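Local coordinates for Aac(6')-ib (Escherichia coli, PDB 2BUE), which probably transfers the acetyl group of acetyl-CoA to the 6'-amino group of aminoglycoside antibiotics, thereby conferring resistance to them, at residues L36-N44 against I82-Y92; W106-I117 against L143-T154. The protein carries 2 engineered substitutions. All blocks are in the same frame, centred on the assembly; numbering follows the deposited sequence. Where two conformers were deposited one is given.

Interaction 1: residues L36-N44 against I82-Y92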
loop_
_atom_site.group_PDB
_atom_site.type_symbol
_atom_site.label_atom_id
_atom_site.label_comp_id
_atom_site.label_asym_id
_atom_site.label_seq_id
_atom_site.Cartn_x
_atom_site.Cartn_y
_atom_site.Cartn_z
ATOM N N LEU A 36 7.024 8.025 -13.384
ATOM C CA LEU A 36 7.678 6.716 -13.450
ATOM C C LEU A 36 9.189 6.823 -13.246
ATOM O O LEU A 36 9.781 5.983 -12.559
ATOM C CB LEU A 36 7.344 5.966 -14.737
ATOM C CG LEU A 36 5.865 5.562 -14.864
ATOM C CD1 LEU A 36 5.594 5.140 -16.283
ATOM C CD2 LEU A 36 5.500 4.418 -13.905
ATOM N N ALA A 37 9.801 7.861 -13.806
ATOM C CA ALA A 37 11.258 8.058 -13.596
ATOM C C ALA A 37 11.591 8.228 -12.116
ATOM O O ALA A 37 12.561 7.609 -11.596
ATOM C CB ALA A 37 11.761 9.274 -14.401
ATOM N N MET A 38 10.776 9.051 -11.446
ATOM C CA MET A 38 10.892 9.279 -9.999
ATOM C C MET A 38 10.681 7.984 -9.209
ATOM O O MET A 38 11.473 7.649 -8.317
ATOM C CB MET A 38 9.895 10.353 -9.555
ATOM C CG MET A 38 9.904 10.607 -8.048
ATOM S SD MET A 38 8.694 11.866 -7.593
ATOM C CE MET A 38 7.135 11.049 -7.886
ATOM N N LEU A 39 9.638 7.235 -9.545
ATOM C CA LEU A 39 9.389 5.941 -8.885
ATOM C C LEU A 39 10.579 4.967 -9.065
ATOM O O LEU A 39 10.998 4.293 -8.114
ATOM C CB LEU A 39 8.066 5.344 -9.382
ATOM C CG LEU A 39 7.691 4.011 -8.741
ATOM C CD1 LEU A 39 7.469 4.207 -7.222
ATOM C CD2 LEU A 39 6.457 3.446 -9.470
ATOM N N TYR A 40 11.140 4.933 -10.272
ATOM C CA TYR A 40 12.337 4.127 -10.550
ATOM C C TYR A 40 13.480 4.501 -9.592
ATOM O O TYR A 40 14.087 3.628 -8.950
ATOM C CB TYR A 40 12.738 4.295 -12.025
ATOM C CG TYR A 40 14.177 3.921 -12.309
ATOM C CD1 TYR A 40 14.611 2.589 -12.237
ATOM C CD2 TYR A 40 15.108 4.908 -12.621
ATOM C CE1 TYR A 40 15.956 2.267 -12.493
ATOM C CE2 TYR A 40 16.441 4.593 -12.895
ATOM C CZ TYR A 40 16.856 3.281 -12.831
ATOM O OH TYR A 40 18.164 2.958 -13.083
ATOM N N GLU A 41 13.761 5.799 -9.479
ATOM C CA GLU A 41 14.769 6.258 -8.534
ATOM C C GLU A 41 14.459 5.734 -7.113
ATOM O O GLU A 41 15.330 5.129 -6.469
ATOM C CB GLU A 41 14.913 7.779 -8.553
ATOM C CG GLU A 41 15.930 8.229 -7.528
ATOM C CD GLU A 41 16.223 9.722 -7.546
ATOM O OE1 GLU A 41 15.624 10.466 -8.350
ATOM O OE2 GLU A 41 17.081 10.122 -6.715
ATOM N N TRP A 42 13.222 5.958 -6.653
ATOM C CA TRP A 42 12.787 5.487 -5.324
ATOM C C TRP A 42 12.984 3.989 -5.105
ATOM O O TRP A 42 13.496 3.570 -4.050
ATOM C CB TRP A 42 11.314 5.833 -5.095
ATOM C CG TRP A 42 11.035 7.298 -4.963
ATOM C CD1 TRP A 42 11.945 8.324 -4.901
ATOM C CD2 TRP A 42 9.741 7.887 -4.841
ATOM N NE1 TRP A 42 11.281 9.533 -4.755
ATOM C CE2 TRP A 42 9.926 9.287 -4.713
ATOM C CE3 TRP A 42 8.433 7.361 -4.830
ATOM C CZ2 TRP A 42 8.843 10.181 -4.563
ATOM C CZ3 TRP A 42 7.350 8.246 -4.683
ATOM C CH2 TRP A 42 7.570 9.644 -4.537
ATOM N N LEU A 43 12.563 3.179 -6.077
ATOM C CA LEU A 43 12.589 1.727 -5.937
ATOM C C LEU A 43 14.012 1.149 -5.868
ATOM O O LEU A 43 14.204 -0.023 -5.549
ATOM C CB LEU A 43 11.759 1.036 -7.038
ATOM C CG LEU A 43 10.246 1.289 -6.946
ATOM C CD1 LEU A 43 9.600 0.678 -8.173
ATOM C CD2 LEU A 43 9.661 0.670 -5.654
ATOM N N ASN A 44 14.992 1.992 -6.176
ATOM C CA ASN A 44 16.396 1.614 -6.066
ATOM C C ASN A 44 17.135 2.227 -4.873
ATOM O O ASN A 44 18.377 2.100 -4.755
ATOM C CB ASN A 44 17.102 1.911 -7.398
ATOM C CG ASN A 44 16.748 0.883 -8.467
ATOM O OD1 ASN A 44 17.305 -0.221 -8.491
ATOM N ND2 ASN A 44 15.824 1.237 -9.351
ATOM N N ILE A 82 0.642 8.772 -5.606
ATOM C CA ILE A 82 1.785 9.462 -5.035
ATOM C C ILE A 82 1.309 10.187 -3.778
ATOM O O ILE A 82 0.298 10.906 -3.808
ATOM C CB ILE A 82 2.470 10.448 -6.034
ATOM C CG1 ILE A 82 2.976 9.680 -7.267
ATOM C CG2 ILE A 82 3.605 11.212 -5.292
ATOM C CD1 ILE A 82 4.085 8.644 -6.982
ATOM N N ALA A 83 2.027 9.956 -2.681
ATOM C CA ALA A 83 1.782 10.647 -1.419
ATOM C C ALA A 83 2.489 11.988 -1.434
ATOM O O ALA A 83 3.690 12.071 -1.777
ATOM C CB ALA A 83 2.268 9.805 -0.254
ATOM N N MET A 84 1.747 13.025 -1.035
ATOM C CA MET A 84 2.242 14.408 -1.046
ATOM C C MET A 84 2.250 15.021 0.354
ATOM O O MET A 84 1.335 14.786 1.139
ATOM C CB MET A 84 1.340 15.276 -1.930
ATOM C CG MET A 84 1.160 14.782 -3.356
ATOM S SD MET A 84 2.677 14.906 -4.314
ATOM C CE MET A 84 2.939 16.696 -4.292
ATOM N N LEU A 85 3.287 15.803 0.644
ATOM C CA LEU A 85 3.385 16.538 1.903
ATOM C C LEU A 85 3.999 17.891 1.604
ATOM O O LEU A 85 5.095 17.971 1.029
ATOM C CB LEU A 85 4.253 15.787 2.916
ATOM C CG LEU A 85 4.620 16.512 4.223
ATOM C CD1 LEU A 85 3.369 16.664 5.116
ATOM C CD2 LEU A 85 5.764 15.821 4.975
ATOM N N ASN A 86 3.272 18.951 1.969
ATOM C CA ASN A 86 3.708 20.329 1.708
ATOM C C ASN A 86 4.154 20.540 0.255
ATOM O O ASN A 86 5.226 21.104 0.001
ATOM C CB ASN A 86 4.841 20.720 2.664
ATOM C CG ASN A 86 4.453 20.591 4.140
ATOM O OD1 ASN A 86 3.337 20.936 4.543
ATOM N ND2 ASN A 86 5.391 20.103 4.953
ATOM N N GLY A 87 3.347 20.047 -0.683
ATOM C CA GLY A 87 3.623 20.165 -2.117
ATOM C C GLY A 87 4.771 19.332 -2.683
ATOM O O GLY A 87 5.116 19.498 -3.857
ATOM N N GLU A 88 5.355 18.447 -1.865
ATOM C CA GLU A 88 6.440 17.553 -2.296
ATOM C C GLU A 88 5.967 16.098 -2.336
ATOM O O GLU A 88 5.251 15.668 -1.430
ATOM C CB GLU A 88 7.653 17.625 -1.357
ATOM C CG GLU A 88 8.374 18.973 -1.331
ATOM C CD GLU A 88 9.070 19.290 -2.638
ATOM O OE1 GLU A 88 9.658 18.364 -3.256
ATOM O OE2 GLU A 88 9.026 20.470 -3.049
ATOM N N PRO A 89 6.382 15.340 -3.374
ATOM C CA PRO A 89 6.116 13.897 -3.381
ATOM C C PRO A 89 6.999 13.184 -2.355
ATOM O O PRO A 89 8.227 13.336 -2.370
ATOM C CB PRO A 89 6.439 13.477 -4.819
ATOM C CG PRO A 89 7.458 14.495 -5.308
ATOM C CD PRO A 89 7.123 15.786 -4.574
ATOM N N ILE A 90 6.377 12.437 -1.442
ATOM C CA ILE A 90 7.129 11.776 -0.379
ATOM C C ILE A 90 6.976 10.247 -0.315
ATOM O O ILE A 90 7.593 9.579 0.517
ATOM C CB ILE A 90 6.818 12.399 1.019
ATOM C CG1 ILE A 90 5.326 12.253 1.364
ATOM C CG2 ILE A 90 7.261 13.851 1.043
ATOM C CD1 ILE A 90 5.006 11.935 2.815
ATOM N N GLY A 91 6.175 9.680 -1.201
ATOM C CA GLY A 91 6.055 8.232 -1.195
ATOM C C GLY A 91 5.147 7.723 -2.288
ATOM O O GLY A 91 4.539 8.515 -3.038
ATOM N N TYR A 92 5.065 6.402 -2.354
ATOM C CA TYR A 92 4.253 5.715 -3.341
ATOM C C TYR A 92 3.277 4.827 -2.578
ATOM O O TYR A 92 3.652 4.218 -1.582
ATOM C CB TYR A 92 5.132 4.840 -4.251
ATOM C CG TYR A 92 4.333 3.873 -5.101
ATOM C CD1 TYR A 92 3.816 4.266 -6.343
ATOM C CD2 TYR A 92 4.098 2.552 -4.667
ATOM C CE1 TYR A 92 3.068 3.362 -7.129
ATOM C CE2 TYR A 92 3.336 1.636 -5.443
ATOM C CZ TYR A 92 2.830 2.072 -6.678
ATOM O OH TYR A 92 2.104 1.214 -7.469
#
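In this GNAT fold, helix 36-43 packs through Met38, Leu39 and Trp42 against a beta hairpin of the central sheet, whose strands 78-85 and 88-97 are joined by a type I' turn from Leu85 to Glu88. The axes of helix 36-43 and strand 88-92 approach to 9.8 Å, at 72° between their directions, with no hydrogen bond between the two segments, so the contact rests on apolar packing. Met38 runs out straight through its first two torsions, which carries SD to 3.7 Å from Pro89 CG; the bend at chi3 (69°) then turns the methyl CE toward Ile82 CD1, which it meets tip to tip at 4.0 Å. The same side chain also backs Trp42, its CG standing 3.5 Å above one face of the indole, near the ring's margin. The indole's benzo end reaches the strand, crossing Pro89 at about a right angle and meeting the backbone at Gly91. Beside them, Leu39 CD1 rests 3.8 Å from Tyr92 CD1, and the phenol oxygen of Tyr92 bonds to Gln94. Ile90 points its CB away from this helix and touches Leu131 of helix 131-144, evidence that the sheet is sandwiched between helices here. Ile90 and Gly91 both lie opposite the single residue Ala83, which makes a classic beta bulge: Ile90 N donates to Ala83 O at 2.7 Å, whereas the bond from Gly91 N to the same oxygen is weak. Gly91 O accepts from Ala83 N at 2.9 Å and also lies obliquely against the indole, 3.3 Å from Trp42 CZ3.

Interaction 2: residues W106-I117 against L143-T154. With CA (calcium ion), chain D; RIO (ribostamycin), chain C.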
loop_
_atom_site.group_PDB
_atom_site.type_symbol
_atom_site.label_atom_id
_atom_site.label_comp_id
_atom_site.label_asym_id
_atom_site.label_seq_id
_atom_site.Cartn_x
_atom_site.Cartn_y
_atom_site.Cartn_z
ATOM N N TRP A 106 -4.769 -14.007 -3.079
ATOM C CA TRP A 106 -6.095 -13.881 -2.450
ATOM C C TRP A 106 -7.112 -14.849 -3.036
ATOM O O TRP A 106 -8.261 -14.485 -3.273
ATOM C CB TRP A 106 -6.589 -12.396 -2.468
ATOM C CG TRP A 106 -5.425 -11.523 -2.101
ATOM C CD1 TRP A 106 -4.828 -10.569 -2.877
ATOM C CD2 TRP A 106 -4.633 -11.621 -0.906
ATOM N NE1 TRP A 106 -3.729 -10.045 -2.234
ATOM C CE2 TRP A 106 -3.581 -10.670 -1.022
ATOM C CE3 TRP A 106 -4.724 -12.397 0.260
ATOM C CZ2 TRP A 106 -2.607 -10.497 -0.026
ATOM C CZ3 TRP A 106 -3.737 -12.237 1.261
ATOM C CH2 TRP A 106 -2.707 -11.274 1.115
ATOM N N GLU A 107 -6.688 -16.099 -3.224
ATOM C CA GLU A 107 -7.532 -17.104 -3.889
ATOM C C GLU A 107 -8.740 -17.579 -3.071
ATOM O O GLU A 107 -9.674 -18.192 -3.625
ATOM C CB GLU A 107 -6.681 -18.295 -4.344
ATOM C CG GLU A 107 -5.692 -17.943 -5.448
ATOM C CD GLU A 107 -4.950 -19.147 -5.986
ATOM O OE1 GLU A 107 -4.782 -20.131 -5.234
ATOM O OE2 GLU A 107 -4.525 -19.093 -7.159
ATOM N N GLU A 108 -8.728 -17.311 -1.765
ATOM C CA GLU A 108 -9.890 -17.629 -0.893
ATOM C C GLU A 108 -10.864 -16.467 -0.754
ATOM O O GLU A 108 -11.926 -16.613 -0.127
ATOM C CB GLU A 108 -9.470 -18.066 0.519
ATOM C CG GLU A 108 -8.333 -19.094 0.600
ATOM C CD GLU A 108 -8.432 -20.205 -0.426
ATOM O OE1 GLU A 108 -9.525 -20.808 -0.580
ATOM O OE2 GLU A 108 -7.393 -20.490 -1.079
ATOM N N GLU A 109 -10.498 -15.303 -1.301
ATOM C CA GLU A 109 -11.386 -14.148 -1.178
ATOM C C GLU A 109 -12.703 -14.377 -1.942
ATOM O O GLU A 109 -12.709 -15.013 -3.005
ATOM C CB GLU A 109 -10.698 -12.866 -1.655
ATOM C CG GLU A 109 -11.536 -11.599 -1.408
ATOM C CD GLU A 109 -11.898 -11.406 0.056
ATOM O OE1 GLU A 109 -11.006 -11.000 0.823
ATOM O OE2 GLU A 109 -13.074 -11.619 0.433
ATOM N N THR A 110 -13.800 -13.889 -1.365
ATOM C CA THR A 110 -15.114 -13.965 -2.004
ATOM C C THR A 110 -15.814 -12.604 -2.091
ATOM O O THR A 110 -16.794 -12.452 -2.847
ATOM C CB THR A 110 -16.044 -14.960 -1.242
ATOM O OG1 THR A 110 -16.322 -14.453 0.061
ATOM C CG2 THR A 110 -15.362 -16.322 -1.101
ATOM N N ASP A 111 -15.310 -11.617 -1.349
ATOM C CA ASP A 111 -15.981 -10.317 -1.233
ATOM C C ASP A 111 -15.323 -9.298 -2.179
ATOM O O ASP A 111 -14.185 -8.926 -1.969
ATOM C CB ASP A 111 -15.924 -9.845 0.228
ATOM C CG ASP A 111 -16.566 -8.468 0.449
ATOM O OD1 ASP A 111 -17.087 -7.838 -0.516
ATOM O OD2 ASP A 111 -16.591 -8.024 1.617
ATOM N N PRO A 112 -16.045 -8.840 -3.222
ATOM C CA PRO A 112 -15.403 -7.925 -4.175
ATOM C C PRO A 112 -15.150 -6.522 -3.580
ATOM O O PRO A 112 -14.495 -5.688 -4.234
ATOM C CB PRO A 112 -16.434 -7.834 -5.315
ATOM C CG PRO A 112 -17.727 -8.007 -4.654
ATOM C CD PRO A 112 -17.466 -9.063 -3.555
ATOM N N GLY A 113 -15.672 -6.273 -2.373
ATOM C CA GLY A 113 -15.498 -5.002 -1.655
ATOM C C GLY A 113 -14.180 -4.888 -0.892
ATOM O O GLY A 113 -13.842 -3.816 -0.362
ATOM N N VAL A 114 -13.448 -6.002 -0.810
ATOM C CA VAL A 114 -12.183 -6.007 -0.078
ATOM C C VAL A 114 -11.082 -5.320 -0.919
ATOM O O VAL A 114 -10.910 -5.637 -2.106
ATOM C CB VAL A 114 -11.764 -7.444 0.335
ATOM C CG1 VAL A 114 -10.405 -7.410 1.037
ATOM C CG2 VAL A 114 -12.835 -8.061 1.253
ATOM N N ARG A 115 -10.375 -4.361 -0.314
ATOM C CA ARG A 115 -9.275 -3.651 -0.982
ATOM C C ARG A 115 -8.009 -3.871 -0.176
ATOM O O ARG A 115 -8.076 -3.857 1.051
ATOM C CB ARG A 115 -9.515 -2.144 -1.039
ATOM C CG ARG A 115 -10.793 -1.757 -1.758
ATOM C CD ARG A 115 -10.598 -1.817 -3.287
ATOM N NE ARG A 115 -11.881 -1.569 -3.955
ATOM C CZ ARG A 115 -12.794 -2.511 -4.177
ATOM N NH1 ARG A 115 -12.586 -3.774 -3.794
ATOM N NH2 ARG A 115 -13.933 -2.193 -4.777
ATOM N N GLY A 116 -6.883 -4.090 -0.854
ATOM C CA GLY A 116 -5.621 -4.159 -0.126
ATOM C C GLY A 116 -4.781 -2.941 -0.449
ATOM O O GLY A 116 -5.028 -2.247 -1.444
ATOM N N ILE A 117 -3.778 -2.693 0.376
ATOM C CA ILE A 117 -2.869 -1.571 0.158
ATOM C C ILE A 117 -1.408 -1.995 0.346
ATOM O O ILE A 117 -1.108 -2.948 1.103
ATOM C CB ILE A 117 -3.192 -0.388 1.089
ATOM C CG1 ILE A 117 -3.117 -0.816 2.573
ATOM C CG2 ILE A 117 -4.609 0.169 0.775
ATOM C CD1 ILE A 117 -3.172 0.381 3.574
ATOM N N LEU A 143 -10.191 5.033 0.606
ATOM C CA LEU A 143 -10.846 3.800 0.228
ATOM C C LEU A 143 -12.265 3.669 0.800
ATOM O O LEU A 143 -13.175 3.258 0.081
ATOM C CB LEU A 143 -9.962 2.585 0.568
ATOM C CG LEU A 143 -8.685 2.498 -0.284
ATOM C CD1 LEU A 143 -7.710 1.432 0.294
ATOM C CD2 LEU A 143 -8.996 2.184 -1.752
ATOM N N PHE A 144 -12.458 4.005 2.078
ATOM C CA PHE A 144 -13.804 3.916 2.652
ATOM C C PHE A 144 -14.756 4.994 2.084
ATOM O O PHE A 144 -15.964 4.899 2.236
ATOM C CB PHE A 144 -13.762 3.930 4.177
ATOM C CG PHE A 144 -13.292 2.619 4.781
ATOM C CD1 PHE A 144 -13.838 1.398 4.344
ATOM C CD2 PHE A 144 -12.360 2.608 5.829
ATOM C CE1 PHE A 144 -13.441 0.172 4.929
ATOM C CE2 PHE A 144 -11.934 1.390 6.412
ATOM C CZ PHE A 144 -12.469 0.188 5.967
ATOM N N ASN A 145 -14.205 5.996 1.420
ATOM C CA ASN A 145 -15.079 6.964 0.722
ATOM C C ASN A 145 -15.633 6.410 -0.588
ATOM O O ASN A 145 -16.455 7.049 -1.278
ATOM C CB ASN A 145 -14.340 8.290 0.512
ATOM C CG ASN A 145 -14.395 9.167 1.747
ATOM O OD1 ASN A 145 -15.327 9.038 2.557
ATOM N ND2 ASN A 145 -13.405 10.074 1.904
ATOM N N ASP A 146 -15.202 5.200 -0.931
ATOM C CA ASP A 146 -15.930 4.415 -1.911
ATOM C C ASP A 146 -16.914 3.526 -1.154
ATOM O O ASP A 146 -16.484 2.582 -0.459
ATOM C CB ASP A 146 -14.951 3.559 -2.743
ATOM C CG ASP A 146 -15.665 2.678 -3.767
ATOM O OD1 ASP A 146 -16.908 2.631 -3.786
ATOM O OD2 ASP A 146 -14.967 2.011 -4.556
ATOM N N PRO A 147 -18.241 3.808 -1.260
ATOM C CA PRO A 147 -19.201 3.033 -0.431
ATOM C C PRO A 147 -19.243 1.528 -0.718
ATOM O O PRO A 147 -19.760 0.757 0.117
ATOM C CB PRO A 147 -20.564 3.698 -0.726
ATOM C CG PRO A 147 -20.350 4.391 -2.022
ATOM C CD PRO A 147 -18.927 4.821 -2.092
ATOM N N GLU A 148 -18.673 1.102 -1.849
ATOM C CA GLU A 148 -18.632 -0.313 -2.188
ATOM C C GLU A 148 -17.577 -1.089 -1.369
ATOM O O GLU A 148 -17.597 -2.320 -1.323
ATOM C CB GLU A 148 -18.331 -0.462 -3.661
ATOM C CG GLU A 148 -19.458 0.003 -4.542
ATOM C CD GLU A 148 -19.162 -0.305 -5.984
ATOM O OE1 GLU A 148 -18.528 -1.340 -6.256
ATOM O OE2 GLU A 148 -19.533 0.491 -6.838
ATOM N N VAL A 149 -16.652 -0.349 -0.777
ATOM C CA VAL A 149 -15.513 -0.977 -0.072
ATOM C C VAL A 149 -15.952 -1.425 1.324
ATOM O O VAL A 149 -16.548 -0.655 2.073
ATOM C CB VAL A 149 -14.337 0.011 0.003
ATOM C CG1 VAL A 149 -13.254 -0.547 0.955
ATOM C CG2 VAL A 149 -13.784 0.286 -1.404
ATOM N N THR A 150 -15.633 -2.669 1.679
ATOM C CA THR A 150 -16.144 -3.275 2.924
ATOM C C THR A 150 -15.075 -3.442 4.006
ATOM O O THR A 150 -15.360 -3.416 5.211
ATOM C CB THR A 150 -16.700 -4.671 2.630
ATOM O OG1 THR A 150 -15.717 -5.438 1.907
ATOM C CG2 THR A 150 -18.001 -4.551 1.793
ATOM N N LYS A 151 -13.839 -3.598 3.547
ATOM C CA LYS A 151 -12.739 -3.957 4.451
ATOM C C LYS A 151 -11.436 -3.680 3.724
ATOM O O LYS A 151 -11.379 -3.862 2.503
ATOM C CB LYS A 151 -12.820 -5.468 4.742
ATOM C CG LYS A 151 -11.728 -5.965 5.695
ATOM C CD LYS A 151 -12.046 -7.394 6.138
ATOM C CE LYS A 151 -11.767 -8.407 5.040
ATOM N NZ LYS A 151 -12.259 -9.811 5.407
ATOM N N ILE A 152 -10.434 -3.186 4.452
ATOM C CA ILE A 152 -9.115 -3.018 3.844
ATOM C C ILE A 152 -8.192 -4.046 4.459
ATOM O O ILE A 152 -8.309 -4.358 5.643
ATOM C CB ILE A 152 -8.577 -1.594 4.008
ATOM C CG1 ILE A 152 -9.633 -0.582 3.524
ATOM C CG2 ILE A 152 -7.262 -1.413 3.240
ATOM C CD1 ILE A 152 -9.346 0.832 3.947
ATOM N N GLN A 153 -7.318 -4.604 3.618
ATOM C CA GLN A 153 -6.325 -5.587 4.085
ATOM C C GLN A 153 -4.931 -5.105 3.759
ATOM O O GLN A 153 -4.722 -4.258 2.856
ATOM C CB GLN A 153 -6.548 -6.966 3.449
ATOM C CG GLN A 153 -6.258 -6.950 1.929
ATOM C CD GLN A 153 -6.444 -8.309 1.271
ATOM O OE1 GLN A 153 -7.384 -9.057 1.582
ATOM N NE2 GLN A 153 -5.572 -8.613 0.319
ATOM N N THR A 154 -3.952 -5.645 4.477
ATOM C CA THR A 154 -2.556 -5.489 4.054
ATOM C C THR A 154 -1.794 -6.746 4.502
ATOM O O THR A 154 -2.312 -7.499 5.321
ATOM C CB THR A 154 -1.915 -4.201 4.581
ATOM O OG1 THR A 154 -0.667 -3.956 3.886
ATOM C CG2 THR A 154 -1.715 -4.264 6.085
HETATM CA CA CA D . -19.488 2.668 -7.449
HETATM O O1 RIO C . 4.099 -3.543 -6.767
HETATM C C1 RIO C . 3.312 -3.488 -7.965
HETATM C C2 RIO C . 3.294 -4.886 -8.597
HETATM O O2 RIO C . 3.412 -5.924 -7.603
HETATM C C3 RIO C . 2.102 -6.350 -7.196
HETATM O O3 RIO C . 1.798 -5.863 -5.872
HETATM C C4 RIO C . 1.400 -6.929 -4.923
HETATM C C5 RIO C . -0.125 -7.230 -4.996
HETATM O O4 RIO C . -0.473 -7.716 -6.281
HETATM C C6 RIO C . -0.620 -8.215 -3.921
HETATM N N1 RIO C . -2.109 -8.282 -3.980
HETATM C C7 RIO C . -0.187 -7.733 -2.510
HETATM C C8 RIO C . 1.345 -7.554 -2.452
HETATM N N2 RIO C . 1.725 -7.171 -1.063
HETATM C C9 RIO C . 1.820 -6.481 -3.492
HETATM O O5 RIO C . 3.276 -6.517 -3.434
HETATM C C10 RIO C . 3.884 -5.226 -3.509
HETATM O O6 RIO C . 3.960 -4.627 -2.238
HETATM C C11 RIO C . 4.889 -5.253 -1.283
HETATM C C12 RIO C . 4.915 -4.326 -0.044
HETATM N N3 RIO C . 3.708 -4.525 0.774
HETATM C C13 RIO C . 6.315 -5.398 -1.896
HETATM O O7 RIO C . 7.119 -6.168 -0.971
HETATM C C14 RIO C . 6.233 -6.114 -3.266
HETATM O O8 RIO C . 7.543 -6.304 -3.875
HETATM C C15 RIO C . 5.268 -5.378 -4.209
HETATM N N4 RIO C . 5.117 -6.061 -5.494
HETATM C C16 RIO C . 1.132 -5.831 -8.289
HETATM O O9 RIO C . 0.533 -6.975 -8.877
HETATM C C17 RIO C . 2.046 -5.237 -9.375
HETATM O O10 RIO C . 2.387 -6.307 -10.300
HETATM O O HOH W 1 -8.340 -11.296 0.413
HETATM O O HOH W 2 -10.720 -11.244 3.418
HETATM O O HOH W 3 -13.895 -11.418 3.054
HETATM O O HOH W 4 -12.277 1.179 -4.562
HETATM O O HOH W 5 -15.402 -0.199 -5.828
HETATM O O HOH W 6 -17.205 2.752 -6.652
HETATM O O HOH W 7 -20.910 2.031 -9.284
HETATM O O HOH W 8 -21.948 2.668 -7.082
#
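Gln153 reaches from strand 151-154 across its neighbour, strand 114-117, to Trp106. From CB, the chain takes the crowded position between backbone N and carbonyl carbon (chi1 68°), which lays CG 3.5 Å from Gly116 CA. Beyond CG the chain is extended, and CD and the amide oxygen pass Val114, with OE1 3.5 Å from Val114 CG1. OE1 is held by Tyr187 OH and by a water that also donates to Glu109 OE1. At the tip, NE2 sits 3.2 Å above the Trp106 ring plane, over its centre, with ring and amide planes 70° apart; Tyr96 OH is its hydrogen-bond partner. The indole edge faces ribostamycin, NE1 lying 3.0 Å from the drug's N1 and in the ring plane, so Gln153 is a second-shell neighbour of the aminoglycoside pocket. Backbone bonds knit the two strands: Arg115 N donates to Lys151 O at 3.0 Å, and Gln153 N to Arg115 O at 2.8 Å. At the pair's far end Thr150 OG1 donates to Asp111 OD2 at 2.7 Å, while Asp111 OD1 accepts from Gly113 N in an Asx turn. Arg115 lays its guanidinium against Val149 CG2, and two waters bridge it to Asp146. Nearby, Glu148 OE2 binds a calcium ion at 2.3 Å. The bridges Arg115-Ile152 and Gly116-Gln153 establish parallel pairing, twisted by 35° between the strand segments; with helix 131-144 as the connection, this is a beta-alpha-beta unit, the element of the GNAT fold beside which coenzyme A lies.

From the N terminus, strand 26-30 leads into helix 36-43, and interaction 1 closes a 37-residue loop that holds helices 46-49, 61-68 and 70-74 before the chain returns in strand 78-85. The hairpin continues along strand 88-97 and a connecting loop into strand 114-121; interaction 2 then closes a shorter loop of 25 residues, most of helix 131-144 among them. The contacts are therefore in series, neither nesting nor crossing. Their centres lie 25 Å apart on opposite sides of the chain's centre, without touching. Adjacent strands 88-97 and 114-121 carry the link, joining the N-terminal helix and hairpin to the parallel pair within one sheet.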